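Local coordinates for homoserine O-acetyltransferase (Bacillus anthracis str. 'Ames Ancestor', PDB 3I1I), which probably transfers an acetyl group from acetyl-CoA to the hydroxyl of homoserine, at residues I45-G59 with S68-I81. Residues are numbered along the deposited sequence; the frame is centred on the assembly and turned at random.
Sequences ILICHYFSATSHAAG and SGWWDGLIGPGKAI
The indole of W70 is inserted between Y50 and A53 on one face and A57 on the other, all from the loop that follows strand 44-48. The edge of the Y50 ring meets its face in a T-shaped stack (planes at 79°), beside a CH-pi contact from A53 CB, while A57 CA presses on the opposite face, 3.7 Å from the centroid of the five-membered ring. W70 CG lies between its backbone N and carbonyl carbon (chi1 55°), a rotamer that carries NE1 to T54 O (2.9 Å), close to the ring plane, and CH2 to I47 CG2 (3.6 Å). Deeper in, I75 CD1 touches A57 CB at 3.8 Å, and I45 meets I81 beside helix 362-370. The backbones are equally close: G69 CA lies over the face of H56, whose ND1 bonds E32, G69 N donates to G59 O, W70 N to H56 O and W71 N to A57 O.

Toward solvent, around partly exposed S68, D72 and K79 and the exposed P77-G78 turn, contacts thin out. There D72 OD1 accepts from G59 N (2.8 Å) on its anti side, and OD2 forms a salt bridge with K79 NZ.

With Y50 touching a probable Ser-His-Asp triad, packing on both faces and the bond at NE1 should restrict indole rotation beside the presumed active site.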
ATOM      1  N   ILE A  45     -20.217  12.691 -29.919  1.00 21.55           N
ATOM      2  CA  ILE A  45     -19.162  11.886 -29.308  1.00 21.30           C
ATOM      3  C   ILE A  45     -19.239  12.067 -27.805  1.00 21.73           C
ATOM      4  O   ILE A  45     -19.183  13.189 -27.316  1.00 23.46           O
ATOM      5  CB  ILE A  45     -17.772  12.325 -29.797  1.00 20.83           C
ATOM      6  CG1 ILE A  45     -17.683  12.162 -31.326  1.00 21.02           C
ATOM      7  CG2 ILE A  45     -16.710  11.524 -29.100  1.00 17.21           C
ATOM      8  CD1 ILE A  45     -16.296  12.492 -31.996  1.00 18.91           C
ATOM      9  N   LEU A  46     -19.393  10.979 -27.075  1.00 21.51           N
ATOM     10  CA  LEU A  46     -19.408  11.028 -25.622  1.00 21.59           C
ATOM     11  C   LEU A  46     -18.027  10.647 -25.122  1.00 21.30           C
ATOM     12  O   LEU A  46     -17.506   9.633 -25.544  1.00 20.81           O
ATOM     13  CB  LEU A  46     -20.465  10.056 -25.071  1.00 22.19           C
ATOM     14  CG  LEU A  46     -20.544   9.923 -23.545  1.00 22.91           C
ATOM     15  CD1 LEU A  46     -20.846  11.271 -22.856  1.00 21.24           C
ATOM     16  CD2 LEU A  46     -21.535   8.830 -23.158  1.00 21.45           C
ATOM     17  N   ILE A  47     -17.433  11.499 -24.281  1.00 21.66           N
ATOM     18  CA  ILE A  47     -16.129  11.300 -23.638  1.00 21.32           C
ATOM     19  C   ILE A  47     -16.388  10.972 -22.169  1.00 21.22           C
ATOM     20  O   ILE A  47     -17.181  11.632 -21.500  1.00 19.76           O
ATOM     21  CB  ILE A  47     -15.286  12.611 -23.624  1.00 22.37           C
ATOM     22  CG1 ILE A  47     -15.076  13.179 -25.029  1.00 22.88           C
ATOM     23  CG2 ILE A  47     -13.903  12.396 -22.980  1.00 22.28           C
ATOM     24  CD1 ILE A  47     -14.348  12.307 -25.966  1.00 21.83           C
ATOM     25  N   CYS A  48     -15.704   9.965 -21.652  1.00 21.59           N
ATOM     26  CA  CYS A  48     -15.861   9.562 -20.264  1.00 22.04           C
ATOM     27  C   CYS A  48     -14.556   9.814 -19.531  1.00 22.21           C
ATOM     28  O   CYS A  48     -13.479   9.515 -20.067  1.00 21.84           O
ATOM     29  CB  CYS A  48     -16.165   8.094 -20.220  1.00 22.24           C
ATOM     30  SG  CYS A  48     -17.593   7.654 -21.216  1.00 25.93           S
ATOM     31  N   HIS A  49     -14.650  10.314 -18.303  1.00 21.96           N
ATOM     32  CA  HIS A  49     -13.463  10.717 -17.560  1.00 22.16           C
ATOM     33  C   HIS A  49     -12.831   9.631 -16.676  1.00 22.56           C
ATOM     34  O   HIS A  49     -13.471   8.641 -16.337  1.00 23.04           O
ATOM     35  CB  HIS A  49     -13.717  12.040 -16.824  1.00 21.71           C
ATOM     36  CG  HIS A  49     -14.391  11.918 -15.496  1.00 20.73           C
ATOM     37  ND1 HIS A  49     -13.779  11.364 -14.392  1.00 18.98           N
ATOM     38  CD2 HIS A  49     -15.575  12.410 -15.057  1.00 20.34           C
ATOM     39  CE1 HIS A  49     -14.582  11.467 -13.346  1.00 19.12           C
ATOM     40  NE2 HIS A  49     -15.673  12.116 -13.720  1.00 18.94           N
ATOM     41  N   TYR A  50     -11.556   9.812 -16.358  1.00 22.87           N
ATOM     42  CA  TYR A  50     -10.799   8.817 -15.601  1.00 23.52           C
ATOM     43  C   TYR A  50     -10.887   9.097 -14.086  1.00 24.40           C
ATOM     44  O   TYR A  50     -11.449  10.106 -13.670  1.00 23.72           O
ATOM     45  CB  TYR A  50      -9.317   8.717 -16.072  1.00 22.94           C
ATOM     46  CG  TYR A  50      -8.520   9.986 -15.989  1.00 21.29           C
ATOM     47  CD1 TYR A  50      -7.803  10.303 -14.841  1.00 24.85           C
ATOM     48  CD2 TYR A  50      -8.508  10.899 -17.049  1.00 20.76           C
ATOM     49  CE1 TYR A  50      -7.063  11.501 -14.735  1.00 22.50           C
ATOM     50  CE2 TYR A  50      -7.776  12.087 -16.973  1.00 22.21           C
ATOM     51  CZ  TYR A  50      -7.046  12.365 -15.810  1.00 23.77           C
ATOM     52  OH  TYR A  50      -6.325  13.509 -15.721  1.00 26.20           O
ATOM     53  N   PHE A  51     -10.303   8.173 -13.311  1.00 25.62           N
ATOM     54  CA  PHE A  51     -10.444   8.046 -11.832  1.00 26.29           C
ATOM     55  C   PHE A  51     -10.615   9.356 -11.079  1.00 25.79           C
ATOM     56  O   PHE A  51     -11.646   9.593 -10.476  1.00 26.80           O
ATOM     57  CB  PHE A  51      -9.219   7.267 -11.241  1.00 27.14           C
ATOM     58  CG  PHE A  51      -9.390   6.829  -9.789  1.00 26.77           C
ATOM     59  CD1 PHE A  51      -9.725   5.536  -9.481  1.00 25.91           C
ATOM     60  CD2 PHE A  51      -9.207   7.726  -8.746  1.00 28.32           C
ATOM     61  CE1 PHE A  51      -9.901   5.146  -8.171  1.00 26.61           C
ATOM     62  CE2 PHE A  51      -9.388   7.345  -7.435  1.00 25.31           C
ATOM     63  CZ  PHE A  51      -9.730   6.053  -7.145  1.00 25.72           C
ATOM     64  N   SER A  52      -9.599  10.192 -11.115  1.00 24.95           N
ATOM     65  CA  SER A  52      -9.567  11.418 -10.297  1.00 25.33           C
ATOM     66  C   SER A  52     -10.001  12.691 -11.034  1.00 23.64           C
ATOM     67  O   SER A  52      -9.937  13.765 -10.448  1.00 23.46           O
ATOM     68  CB  SER A  52      -8.139  11.644  -9.773  1.00 24.67           C
ATOM     69  OG  SER A  52      -7.266  11.558 -10.901  1.00 27.65           O
ATOM     70  N   ALA A  53     -10.424  12.570 -12.289  1.00 22.48           N
ATOM     71  CA  ALA A  53     -10.819  13.739 -13.116  1.00 21.68           C
ATOM     72  C   ALA A  53     -12.306  14.115 -12.967  1.00 21.54           C
ATOM     73  O   ALA A  53     -12.943  13.773 -11.976  1.00 21.71           O
ATOM     74  CB  ALA A  53     -10.459  13.500 -14.590  1.00 20.33           C
ATOM     75  N   THR A  54     -12.833  14.831 -13.960  1.00 21.85           N
ATOM     76  CA  THR A  54     -14.159  15.434 -13.950  1.00 21.67           C
ATOM     77  C   THR A  54     -14.663  15.550 -15.398  1.00 22.01           C
ATOM     78  O   THR A  54     -13.964  15.176 -16.333  1.00 21.46           O
ATOM     79  CB  THR A  54     -14.147  16.878 -13.312  1.00 21.93           C
ATOM     80  OG1 THR A  54     -13.549  17.847 -14.211  1.00 23.67           O
ATOM     81  CG2 THR A  54     -13.411  16.901 -11.995  1.00 21.29           C
ATOM     82  N   SER A  55     -15.852  16.131 -15.571  1.00 22.41           N
ATOM     83  CA  SER A  55     -16.429  16.375 -16.893  1.00 23.29           C
ATOM     84  C   SER A  55     -15.574  17.301 -17.800  1.00 23.04           C
ATOM     85  O   SER A  55     -15.791  17.367 -19.009  1.00 22.55           O
ATOM     86  CB  SER A  55     -17.834  16.982 -16.738  1.00 23.33           C
ATOM     87  OG  SER A  55     -17.736  18.327 -16.256  1.00 25.45           O
ATOM     88  N   HIS A  56     -14.612  18.001 -17.205  1.00 23.15           N
ATOM     89  CA  HIS A  56     -13.821  19.010 -17.911  1.00 23.75           C
ATOM     90  C   HIS A  56     -12.765  18.412 -18.815  1.00 23.40           C
ATOM     91  O   HIS A  56     -11.575  18.486 -18.553  1.00 23.18           O
ATOM     92  CB  HIS A  56     -13.165  19.966 -16.903  1.00 24.20           C
ATOM     93  CG  HIS A  56     -12.768  21.273 -17.502  1.00 25.73           C
ATOM     94  ND1 HIS A  56     -13.554  21.929 -18.433  1.00 27.13           N
ATOM     95  CD2 HIS A  56     -11.690  22.065 -17.284  1.00 24.92           C
ATOM     96  CE1 HIS A  56     -12.951  23.054 -18.783  1.00 28.23           C
ATOM     97  NE2 HIS A  56     -11.821  23.161 -18.095  1.00 27.04           N
ATOM     98  N   ALA A  57     -13.230  17.799 -19.888  1.00 23.56           N
ATOM     99  CA  ALA A  57     -12.358  17.155 -20.851  1.00 23.35           C
ATOM    100  C   ALA A  57     -11.614  18.163 -21.733  1.00 23.40           C
ATOM    101  O   ALA A  57     -10.587  17.833 -22.297  1.00 23.14           O
ATOM    102  CB  ALA A  57     -13.171  16.196 -21.743  1.00 21.66           C
ATOM    103  N   ALA A  58     -12.169  19.359 -21.908  1.00 24.17           N
ATOM    104  CA  ALA A  58     -11.547  20.359 -22.807  1.00 24.86           C
ATOM    105  C   ALA A  58     -11.940  21.789 -22.463  1.00 25.27           C
ATOM    106  O   ALA A  58     -12.899  22.062 -21.719  1.00 24.44           O
ATOM    107  CB  ALA A  58     -11.872  20.052 -24.282  1.00 24.04           C
ATOM    108  N   GLY A  59     -11.133  22.709 -22.977  1.00 26.87           N
ATOM    109  CA  GLY A  59     -11.431  24.126 -22.882  1.00 26.80           C
ATOM    110  C   GLY A  59     -11.270  24.640 -21.475  1.00 27.30           C
ATOM    111  O   GLY A  59     -10.536  24.051 -20.667  1.00 25.67           O
ATOM    112  N   SER A  68      -6.331  24.058 -19.029  1.00 36.45           N
ATOM    113  CA  SER A  68      -7.447  23.569 -19.794  1.00 34.36           C
ATOM    114  C   SER A  68      -7.810  22.157 -19.355  1.00 32.24           C
ATOM    115  O   SER A  68      -7.122  21.546 -18.588  1.00 31.67           O
ATOM    116  CB  SER A  68      -7.080  23.520 -21.261  1.00 34.22           C
ATOM    117  OG  SER A  68      -6.559  24.757 -21.653  1.00 36.49           O
ATOM    118  N   GLY A  69      -8.900  21.645 -19.891  1.00 30.56           N
ATOM    119  CA  GLY A  69      -9.394  20.333 -19.534  1.00 29.27           C
ATOM    120  C   GLY A  69      -8.461  19.214 -19.916  1.00 27.56           C
ATOM    121  O   GLY A  69      -7.590  19.364 -20.748  1.00 27.19           O
ATOM    122  N   TRP A  70      -8.697  18.065 -19.324  1.00 26.07           N
ATOM    123  CA  TRP A  70      -7.684  17.008 -19.270  1.00 24.40           C
ATOM    124  C   TRP A  70      -7.330  16.315 -20.615  1.00 24.90           C
ATOM    125  O   TRP A  70      -6.303  15.636 -20.716  1.00 26.03           O
ATOM    126  CB  TRP A  70      -8.061  16.020 -18.178  1.00 22.79           C
ATOM    127  CG  TRP A  70      -9.406  15.460 -18.301  1.00 21.09           C
ATOM    128  CD1 TRP A  70     -10.513  15.861 -17.638  1.00 18.76           C
ATOM    129  CD2 TRP A  70      -9.808  14.391 -19.168  1.00 18.08           C
ATOM    130  NE1 TRP A  70     -11.591  15.106 -18.025  1.00 20.25           N
ATOM    131  CE2 TRP A  70     -11.186  14.188 -18.962  1.00 19.55           C
ATOM    132  CE3 TRP A  70      -9.132  13.570 -20.072  1.00 19.04           C
ATOM    133  CZ2 TRP A  70     -11.927  13.187 -19.641  1.00 18.91           C
ATOM    134  CZ3 TRP A  70      -9.867  12.550 -20.752  1.00 20.86           C
ATOM    135  CH2 TRP A  70     -11.255  12.391 -20.535  1.00 19.40           C
ATOM    136  N   TRP A  71      -8.160  16.479 -21.637  1.00 25.21           N
ATOM    137  CA  TRP A  71      -7.876  15.957 -22.986  1.00 25.04           C
ATOM    138  C   TRP A  71      -7.938  17.081 -24.019  1.00 25.27           C
ATOM    139  O   TRP A  71      -8.272  16.851 -25.203  1.00 26.27           O
ATOM    140  CB  TRP A  71      -8.838  14.807 -23.355  1.00 25.01           C
ATOM    141  CG  TRP A  71      -8.222  13.437 -23.498  1.00 24.66           C
ATOM    142  CD1 TRP A  71      -6.953  13.067 -23.171  1.00 26.82           C
ATOM    143  CD2 TRP A  71      -8.869  12.241 -23.965  1.00 24.80           C
ATOM    144  NE1 TRP A  71      -6.755  11.726 -23.427  1.00 25.90           N
ATOM    145  CE2 TRP A  71      -7.919  11.193 -23.900  1.00 24.75           C
ATOM    146  CE3 TRP A  71     -10.165  11.951 -24.418  1.00 25.59           C
ATOM    147  CZ2 TRP A  71      -8.205   9.893 -24.298  1.00 25.88           C
ATOM    148  CZ3 TRP A  71     -10.461  10.648 -24.818  1.00 27.15           C
ATOM    149  CH2 TRP A  71      -9.481   9.632 -24.756  1.00 27.91           C
ATOM    150  N   ASP A  72      -7.563  18.284 -23.590  1.00 25.16           N
ATOM    151  CA  ASP A  72      -7.699  19.477 -24.429  1.00 25.23           C
ATOM    152  C   ASP A  72      -6.952  19.349 -25.737  1.00 25.21           C
ATOM    153  O   ASP A  72      -7.430  19.806 -26.778  1.00 25.58           O
ATOM    154  CB  ASP A  72      -7.245  20.743 -23.713  1.00 25.43           C
ATOM    155  CG  ASP A  72      -7.602  22.002 -24.488  1.00 27.35           C
ATOM    156  OD1 ASP A  72      -8.805  22.415 -24.492  1.00 26.98           O
ATOM    157  OD2 ASP A  72      -6.685  22.565 -25.130  1.00 30.64           O
ATOM    158  N   GLY A  73      -5.785  18.714 -25.703  1.00 25.27           N
ATOM    159  CA  GLY A  73      -5.009  18.518 -26.909  1.00 25.14           C
ATOM    160  C   GLY A  73      -5.684  17.702 -27.999  1.00 25.87           C
ATOM    161  O   GLY A  73      -5.309  17.818 -29.161  1.00 26.12           O
ATOM    162  N   LEU A  74      -6.633  16.835 -27.628  1.00 26.78           N
ATOM    163  CA  LEU A  74      -7.375  15.995 -28.597  1.00 26.80           C
ATOM    164  C   LEU A  74      -8.655  16.641 -29.081  1.00 26.39           C
ATOM    165  O   LEU A  74      -9.147  16.296 -30.149  1.00 26.79           O
ATOM    166  CB  LEU A  74      -7.789  14.654 -27.971  1.00 27.03           C
ATOM    167  CG  LEU A  74      -6.879  13.451 -28.175  1.00 28.49           C
ATOM    168  CD1 LEU A  74      -7.429  12.272 -27.362  1.00 25.78           C
ATOM    169  CD2 LEU A  74      -6.639  13.108 -29.678  1.00 25.83           C
ATOM    170  N   ILE A  75      -9.246  17.489 -28.241  1.00 26.15           N
ATOM    171  CA  ILE A  75     -10.580  17.988 -28.484  1.00 25.98           C
ATOM    172  C   ILE A  75     -10.542  19.472 -28.760  1.00 26.70           C
ATOM    173  O   ILE A  75     -10.118  20.241 -27.893  1.00 27.22           O
ATOM    174  CB  ILE A  75     -11.488  17.810 -27.260  1.00 25.88           C
ATOM    175  CG1 ILE A  75     -11.521  16.338 -26.815  1.00 26.01           C
ATOM    176  CG2 ILE A  75     -12.891  18.329 -27.569  1.00 22.82           C
ATOM    177  CD1 ILE A  75     -12.059  16.119 -25.377  1.00 22.85           C
ATOM    178  N   GLY A  76     -11.024  19.869 -29.938  1.00 26.83           N
ATOM    179  CA  GLY A  76     -11.243  21.271 -30.271  1.00 26.94           C
ATOM    180  C   GLY A  76     -11.204  21.512 -31.778  1.00 27.63           C
ATOM    181  O   GLY A  76     -11.068  20.565 -32.560  1.00 27.17           O
ATOM    182  N   PRO A  77     -11.287  22.793 -32.196  1.00 27.98           N
ATOM    183  CA  PRO A  77     -11.324  23.195 -33.604  1.00 28.18           C
ATOM    184  C   PRO A  77     -10.117  22.697 -34.344  1.00 28.25           C
ATOM    185  O   PRO A  77      -9.002  22.960 -33.931  1.00 28.54           O
ATOM    186  CB  PRO A  77     -11.307  24.720 -33.537  1.00 27.99           C
ATOM    187  CG  PRO A  77     -11.870  25.047 -32.189  1.00 28.67           C
ATOM    188  CD  PRO A  77     -11.357  23.956 -31.297  1.00 28.25           C
ATOM    189  N   GLY A  78     -10.334  21.942 -35.411  1.00 28.35           N
ATOM    190  CA  GLY A  78      -9.217  21.395 -36.165  1.00 28.36           C
ATOM    191  C   GLY A  78      -8.414  20.287 -35.500  1.00 28.54           C
ATOM    192  O   GLY A  78      -7.449  19.843 -36.065  1.00 28.05           O
ATOM    193  N   LYS A  79      -8.822  19.819 -34.320  1.00 29.06           N
ATOM    194  CA  LYS A  79      -8.103  18.757 -33.625  1.00 29.32           C
ATOM    195  C   LYS A  79      -8.648  17.362 -33.987  1.00 28.81           C
ATOM    196  O   LYS A  79      -9.584  17.220 -34.771  1.00 28.45           O
ATOM    197  CB  LYS A  79      -8.131  19.015 -32.102  1.00 29.91           C
ATOM    198  CG  LYS A  79      -7.390  20.311 -31.703  1.00 30.97           C
ATOM    199  CD  LYS A  79      -7.429  20.582 -30.186  1.00 33.32           C
ATOM    200  CE  LYS A  79      -6.552  21.795 -29.780  1.00 32.91           C
ATOM    201  NZ  LYS A  79      -6.880  22.321 -28.403  1.00 34.09           N
ATOM    202  N   ALA A  80      -8.059  16.327 -33.401  1.00 28.19           N
ATOM    203  CA  ALA A  80      -8.381  14.955 -33.786  1.00 27.94           C
ATOM    204  C   ALA A  80      -9.859  14.637 -33.575  1.00 27.10           C
ATOM    205  O   ALA A  80     -10.433  13.877 -34.329  1.00 26.80           O
ATOM    206  CB  ALA A  80      -7.492  13.959 -32.995  1.00 27.56           C
ATOM    207  N   ILE A  81     -10.411  15.151 -32.476  1.00 26.63           N
ATOM    208  CA  ILE A  81     -11.837  15.121 -32.190  1.00 25.64           C
ATOM    209  C   ILE A  81     -12.252  16.565 -32.439  1.00 25.73           C
ATOM    210  O   ILE A  81     -12.187  17.437 -31.563  1.00 25.47           O
ATOM    211  CB  ILE A  81     -12.099  14.699 -30.760  1.00 25.10           C
ATOM    212  CG1 ILE A  81     -11.482  13.331 -30.501  1.00 24.02           C
ATOM    213  CG2 ILE A  81     -13.591  14.684 -30.470  1.00 25.56           C
ATOM    214  CD1 ILE A  81     -11.511  12.917 -29.080  1.00 19.84           C
TER